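Local atomic coordinates of beta-hexosaminidase (Neisseria gonorrhoeae, PDB entry 6JTJ), a protein that probably cleaves terminal beta-1,4-linked N-acetylglucosamine from peptide-linked cell-wall fragments during peptidoglycan recycling. Residues P165-D170 / R245-E250; G178-H183 / G209-G214. All coordinates share one frame; numbering follows the deposited sequence.

Arg180, Lys210 and His211 meet the bound N-acetylglucosamine in contact 2 (178-183 / 209-214), and contact 1 (165-170 / 245-250) lies behind it, the two centres about 8 Å apart. The Pro165 side chain of contact 1 is about 11 Å from the sugar at the nearest atoms. Segment 165-170 joins the two layers. Leu167 N lies 2.7 Å from Lys210 O, a probable hydrogen bond, and Asp168 OD2 is likewise 2.7 Å from His211 ND1. Along the chain, contact 2 is nested within the loop that contact 1 closes.

Contact 1. Residues P165-D170 / R245-E250; sequences PVLDLD and RIMSRE
Met247 meets Pro165 and Leu167 with two different parts of one side chain, a compact example of how a flexible methionine chain serves two neighbours at once. Its terminal methyl, CE, reaches the CG/CD edge of the proline ring, lying 3.8 Å from Pro165 CG and 4.0 Å from Pro165 CD. Nearer the helix, Met247 CG meets the fork of Leu167, 3.9 Å from Leu167 CD1 and 4.1 Å from Leu167 CD2, with the two side chains crossing at a slant.

The methionine can do both because its chain folds instead of extending. Successive bends at chi2 (-78°) and chi3 (-77°) swing CE round to the proline, while CG stays beside the leucine. Leu167, by contrast, is stretched out: its chi2 of -180° carries CD1 onward from the backbone, and CD2 branches off beside it, so that both methyls reach CG of the methionine. Pro165 follows a cis peptide bond, and its CG and CD are the ring atoms that meet the methyl.

In the fold, this joins the loop following strand 161-162 to helix 242-249. Helix 186-202 packs against the same cluster, with Ala193 touching Leu167 and Gln197 touching Met247, and Phe244 one turn earlier on helix 242-249 also meets Leu167. The same loop is also tied, through backbone hydrogen bonds of Pro165 and Leu167, to Lys210, a predicted substrate-binding residue.

Chemically, the three buried side chains meet through carbon alone, so shape and dispersion hold the loop to the helix here, while the hydrogen bonds of the same loop to Lys210 and His211 give it directional ties to the sugar-binding residues.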
# COMPACT_ATOMS: atom_id res chain seq x y z
N PRO C 165 -6.09 1.26 -16.58
CA PRO C 165 -4.76 1.31 -16.01
C PRO C 165 -4.49 2.37 -14.94
O PRO C 165 -5.14 3.42 -14.90
CB PRO C 165 -3.92 1.68 -17.20
CG PRO C 165 -4.78 2.64 -17.96
CD PRO C 165 -6.17 2.09 -17.80
N VAL C 166 -3.47 2.08 -14.15
CA VAL C 166 -2.82 3.06 -13.31
C VAL C 166 -2.09 4.09 -14.19
O VAL C 166 -1.27 3.72 -15.02
CB VAL C 166 -1.82 2.37 -12.36
CG1 VAL C 166 -0.97 3.40 -11.62
CG2 VAL C 166 -2.58 1.51 -11.38
N LEU C 167 -2.40 5.36 -13.98
CA LEU C 167 -1.82 6.48 -14.69
C LEU C 167 -0.93 7.32 -13.79
O LEU C 167 -0.37 8.34 -14.20
CB LEU C 167 -2.94 7.36 -15.25
CG LEU C 167 -3.90 6.69 -16.21
CD1 LEU C 167 -4.97 7.68 -16.69
CD2 LEU C 167 -3.17 6.12 -17.41
N ASP C 168 -0.79 6.89 -12.54
CA ASP C 168 0.11 7.53 -11.60
C ASP C 168 1.54 7.47 -12.12
O ASP C 168 1.94 6.48 -12.75
CB ASP C 168 0.03 6.82 -10.24
CG ASP C 168 -1.39 6.80 -9.68
OD1 ASP C 168 -2.07 7.86 -9.69
OD2 ASP C 168 -1.80 5.72 -9.18
N LEU C 169 2.30 8.53 -11.86
CA LEU C 169 3.69 8.59 -12.32
C LEU C 169 4.62 8.04 -11.23
O LEU C 169 4.40 8.26 -10.05
CB LEU C 169 4.10 10.03 -12.61
CG LEU C 169 3.20 10.88 -13.51
CD1 LEU C 169 3.84 12.26 -13.74
CD2 LEU C 169 2.96 10.19 -14.84
N ASP C 170 5.65 7.33 -11.65
CA ASP C 170 6.61 6.82 -10.72
C ASP C 170 7.63 7.89 -10.32
O ASP C 170 8.69 7.95 -10.89
CB ASP C 170 7.34 5.61 -11.29
CG ASP C 170 8.29 4.99 -10.26
OD1 ASP C 170 8.09 5.20 -9.04
OD2 ASP C 170 9.21 4.27 -10.64
N ARG C 245 -5.81 13.65 -18.84
CA ARG C 245 -6.37 14.45 -19.94
C ARG C 245 -6.41 13.69 -21.25
O ARG C 245 -7.43 13.64 -21.93
CB ARG C 245 -5.57 15.72 -20.17
CG ARG C 245 -5.83 16.80 -19.15
CD ARG C 245 -5.20 18.07 -19.71
NE ARG C 245 -6.04 19.28 -19.50
CZ ARG C 245 -6.31 19.85 -18.32
NH1 ARG C 245 -5.78 19.35 -17.22
NH2 ARG C 245 -7.09 20.92 -18.24
N ILE C 246 -5.28 13.08 -21.57
CA ILE C 246 -5.12 12.39 -22.84
C ILE C 246 -6.03 11.16 -22.89
O ILE C 246 -6.69 10.91 -23.90
CB ILE C 246 -3.64 12.03 -23.06
CG1 ILE C 246 -2.81 13.32 -23.21
CG2 ILE C 246 -3.48 11.14 -24.27
CD1 ILE C 246 -1.29 13.14 -23.12
N MET C 247 -6.06 10.38 -21.81
CA MET C 247 -6.94 9.19 -21.76
C MET C 247 -8.41 9.58 -21.84
O MET C 247 -9.19 8.92 -22.52
CB MET C 247 -6.67 8.40 -20.51
CG MET C 247 -5.35 7.65 -20.56
SD MET C 247 -5.49 6.17 -21.56
CE MET C 247 -6.34 5.06 -20.46
N SER C 248 -8.77 10.67 -21.16
CA SER C 248 -10.12 11.20 -21.23
C SER C 248 -10.48 11.50 -22.69
O SER C 248 -11.51 11.07 -23.18
CB SER C 248 -10.25 12.46 -20.38
OG SER C 248 -11.56 12.98 -20.45
N ARG C 249 -9.62 12.25 -23.37
CA ARG C 249 -9.83 12.59 -24.77
C ARG C 249 -10.02 11.37 -25.63
O ARG C 249 -10.84 11.36 -26.52
CB ARG C 249 -8.64 13.37 -25.32
CG ARG C 249 -9.05 14.42 -26.33
CD ARG C 249 -8.05 14.59 -27.46
NE ARG C 249 -6.67 14.73 -27.00
CZ ARG C 249 -5.64 13.92 -27.31
NH1 ARG C 249 -5.80 12.87 -28.10
NH2 ARG C 249 -4.43 14.18 -26.81
N GLU C 250 -9.27 10.30 -25.33
CA GLU C 250 -9.32 9.08 -26.12
C GLU C 250 -10.31 8.04 -25.66
O GLU C 250 -10.19 6.86 -26.02
CB GLU C 250 -7.92 8.48 -26.21
CG GLU C 250 -6.91 9.40 -26.89
CD GLU C 250 -7.28 9.69 -28.33
OE1 GLU C 250 -7.66 8.74 -29.04
OE2 GLU C 250 -7.24 10.88 -28.72

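Contact 2. Residues G178-H183 / G209-G214; sequences GNRSFH and GKHFPG. With NAG (2-acetamido-2-deoxy-beta-D-glucopyranose), chain I.
O3 of the bound N-acetylglucosamine is gripped by three side chains: His211, Lys210 and Arg180. The shortest of these bonds, and a nearly straight one, joins His211 NE2 to O3 at 2.9 Å and 164°, with the hydroxyl near the plane of the imidazole; either atom could be the donor. Lys210 NZ bridges two hydroxyls, giving hydrogen bonds of 3.2 Å to O3 and 3.0 Å to O4. Arg180 NH2 adds a weak bond to O3, 3.0 Å long but bent to 128°.

Between the protein segments themselves, Arg180 NH2 sits at the imidazole edge, 3.8 Å from His211 CE1. A turn at chi3 (67°) bends the arginine chain on its way there. A cis peptide links Lys210 to His211, and Lys210 CB lies over the centre of one face of the imidazole, 3.4 Å above its plane.

Each first-shell group also has a second partner. Glu107 forms salt bridges with both Arg180 NE and Lys210 NZ, and Asp168 OD2 is hydrogen-bonded to His211 ND1. Asp105 supplies a further hydrogen bond to the sugar.

The site thus joins strand 208-212 to the loop before helix 186-202, consistent with the substrate-binding role predicted for these residues. Glu107 probably holds the two cationic groups together beside O3 and partly balances their like charges, and the convergence of three side chains on one oxygen should make recognition sensitive to the placement of O3.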
# COMPACT_ATOMS: atom_id res chain seq x y z
N GLY C 178 4.20 1.84 -6.43
CA GLY C 178 5.38 1.06 -6.73
C GLY C 178 5.53 0.66 -8.18
O GLY C 178 5.47 1.51 -9.06
N ASN C 179 5.63 -0.64 -8.42
CA ASN C 179 5.73 -1.11 -9.77
C ASN C 179 4.38 -1.14 -10.54
O ASN C 179 4.32 -1.57 -11.68
CB ASN C 179 6.49 -2.44 -9.78
CG ASN C 179 5.64 -3.61 -9.29
OD1 ASN C 179 4.45 -3.46 -9.03
ND2 ASN C 179 6.26 -4.78 -9.18
N ARG C 180 3.30 -0.68 -9.93
CA ARG C 180 2.02 -0.59 -10.62
C ARG C 180 1.98 0.57 -11.62
O ARG C 180 1.09 0.61 -12.47
CB ARG C 180 0.90 -0.42 -9.64
CG ARG C 180 0.72 -1.63 -8.71
CD ARG C 180 -0.05 -1.24 -7.48
NE ARG C 180 -1.43 -0.90 -7.83
CZ ARG C 180 -2.26 -0.26 -7.03
NH1 ARG C 180 -1.84 0.17 -5.85
NH2 ARG C 180 -3.51 -0.02 -7.42
N SER C 181 2.93 1.50 -11.50
CA SER C 181 3.05 2.60 -12.44
C SER C 181 3.90 2.18 -13.64
O SER C 181 4.90 1.46 -13.49
CB SER C 181 3.68 3.80 -11.74
OG SER C 181 4.10 4.77 -12.66
N PHE C 182 3.50 2.63 -14.84
CA PHE C 182 4.23 2.33 -16.06
C PHE C 182 5.65 2.88 -16.02
O PHE C 182 6.57 2.20 -16.42
CB PHE C 182 3.56 2.95 -17.29
CG PHE C 182 2.32 2.26 -17.75
CD1 PHE C 182 2.37 1.04 -18.41
CD2 PHE C 182 1.07 2.84 -17.55
CE1 PHE C 182 1.22 0.42 -18.86
CE2 PHE C 182 -0.07 2.23 -18.01
CZ PHE C 182 -0.01 1.01 -18.65
N HIS C 183 5.80 4.11 -15.55
CA HIS C 183 7.01 4.89 -15.81
C HIS C 183 6.99 6.22 -15.04
O HIS C 183 5.93 6.66 -14.58
CB HIS C 183 7.08 5.16 -17.33
CG HIS C 183 8.46 5.41 -17.85
ND1 HIS C 183 9.04 6.65 -17.86
CD2 HIS C 183 9.35 4.57 -18.43
CE1 HIS C 183 10.24 6.57 -18.39
NE2 HIS C 183 10.46 5.31 -18.74
N GLY C 209 -8.98 4.87 -15.43
CA GLY C 209 -7.73 5.47 -15.03
C GLY C 209 -7.67 5.68 -13.52
O GLY C 209 -8.65 6.09 -12.94
N LYS C 210 -6.53 5.39 -12.92
CA LYS C 210 -6.34 5.52 -11.48
C LYS C 210 -4.99 6.18 -11.20
O LYS C 210 -4.04 5.89 -11.93
CB LYS C 210 -6.30 4.13 -10.82
CG LYS C 210 -7.36 3.19 -11.31
CD LYS C 210 -7.56 2.02 -10.33
CE LYS C 210 -6.44 1.01 -10.36
NZ LYS C 210 -6.96 -0.33 -9.94
N HIS C 211 -4.83 7.02 -10.16
CA HIS C 211 -5.87 7.47 -9.23
C HIS C 211 -5.90 8.98 -9.34
O HIS C 211 -4.96 9.64 -8.94
CB HIS C 211 -5.54 7.03 -7.81
CG HIS C 211 -5.32 5.56 -7.68
ND1 HIS C 211 -4.15 4.94 -8.08
CD2 HIS C 211 -6.11 4.58 -7.19
CE1 HIS C 211 -4.23 3.65 -7.83
NE2 HIS C 211 -5.41 3.41 -7.30
N PHE C 212 -6.97 9.50 -9.92
CA PHE C 212 -7.07 10.91 -10.27
C PHE C 212 -6.98 11.78 -9.03
O PHE C 212 -7.66 11.51 -8.05
CB PHE C 212 -8.41 11.19 -10.96
CG PHE C 212 -8.61 12.64 -11.31
CD1 PHE C 212 -8.12 13.14 -12.51
CD2 PHE C 212 -9.28 13.48 -10.46
CE1 PHE C 212 -8.28 14.46 -12.84
CE2 PHE C 212 -9.47 14.81 -10.80
CZ PHE C 212 -8.98 15.30 -11.98
N PRO C 213 -6.20 12.88 -9.08
CA PRO C 213 -5.43 13.44 -10.17
C PRO C 213 -3.95 13.03 -10.20
O PRO C 213 -3.16 13.65 -10.95
CB PRO C 213 -5.53 14.94 -9.88
CG PRO C 213 -5.47 14.99 -8.39
CD PRO C 213 -6.18 13.76 -7.91
N GLY C 214 -3.58 11.99 -9.44
CA GLY C 214 -2.21 11.47 -9.48
C GLY C 214 -1.70 11.12 -8.10
O GLY C 214 -1.55 11.98 -7.25
C1 NAG I . -8.34 1.19 -3.86
C2 NAG I . -7.10 0.99 -4.75
C3 NAG I . -7.50 0.98 -6.21
C4 NAG I . -8.65 0.01 -6.46
C5 NAG I . -9.86 0.36 -5.62
C6 NAG I . -10.94 -0.73 -5.73
C7 NAG I . -4.79 1.88 -4.45
C8 NAG I . -4.31 0.49 -4.46
N2 NAG I . -6.11 2.02 -4.58
O1 NAG I . -8.09 0.71 -2.56
O3 NAG I . -6.37 0.66 -6.99
O4 NAG I . -9.00 -0.04 -7.82
O5 NAG I . -9.46 0.42 -4.26
O6 NAG I . -10.51 -1.99 -5.23
O7 NAG I . -3.99 2.82 -4.28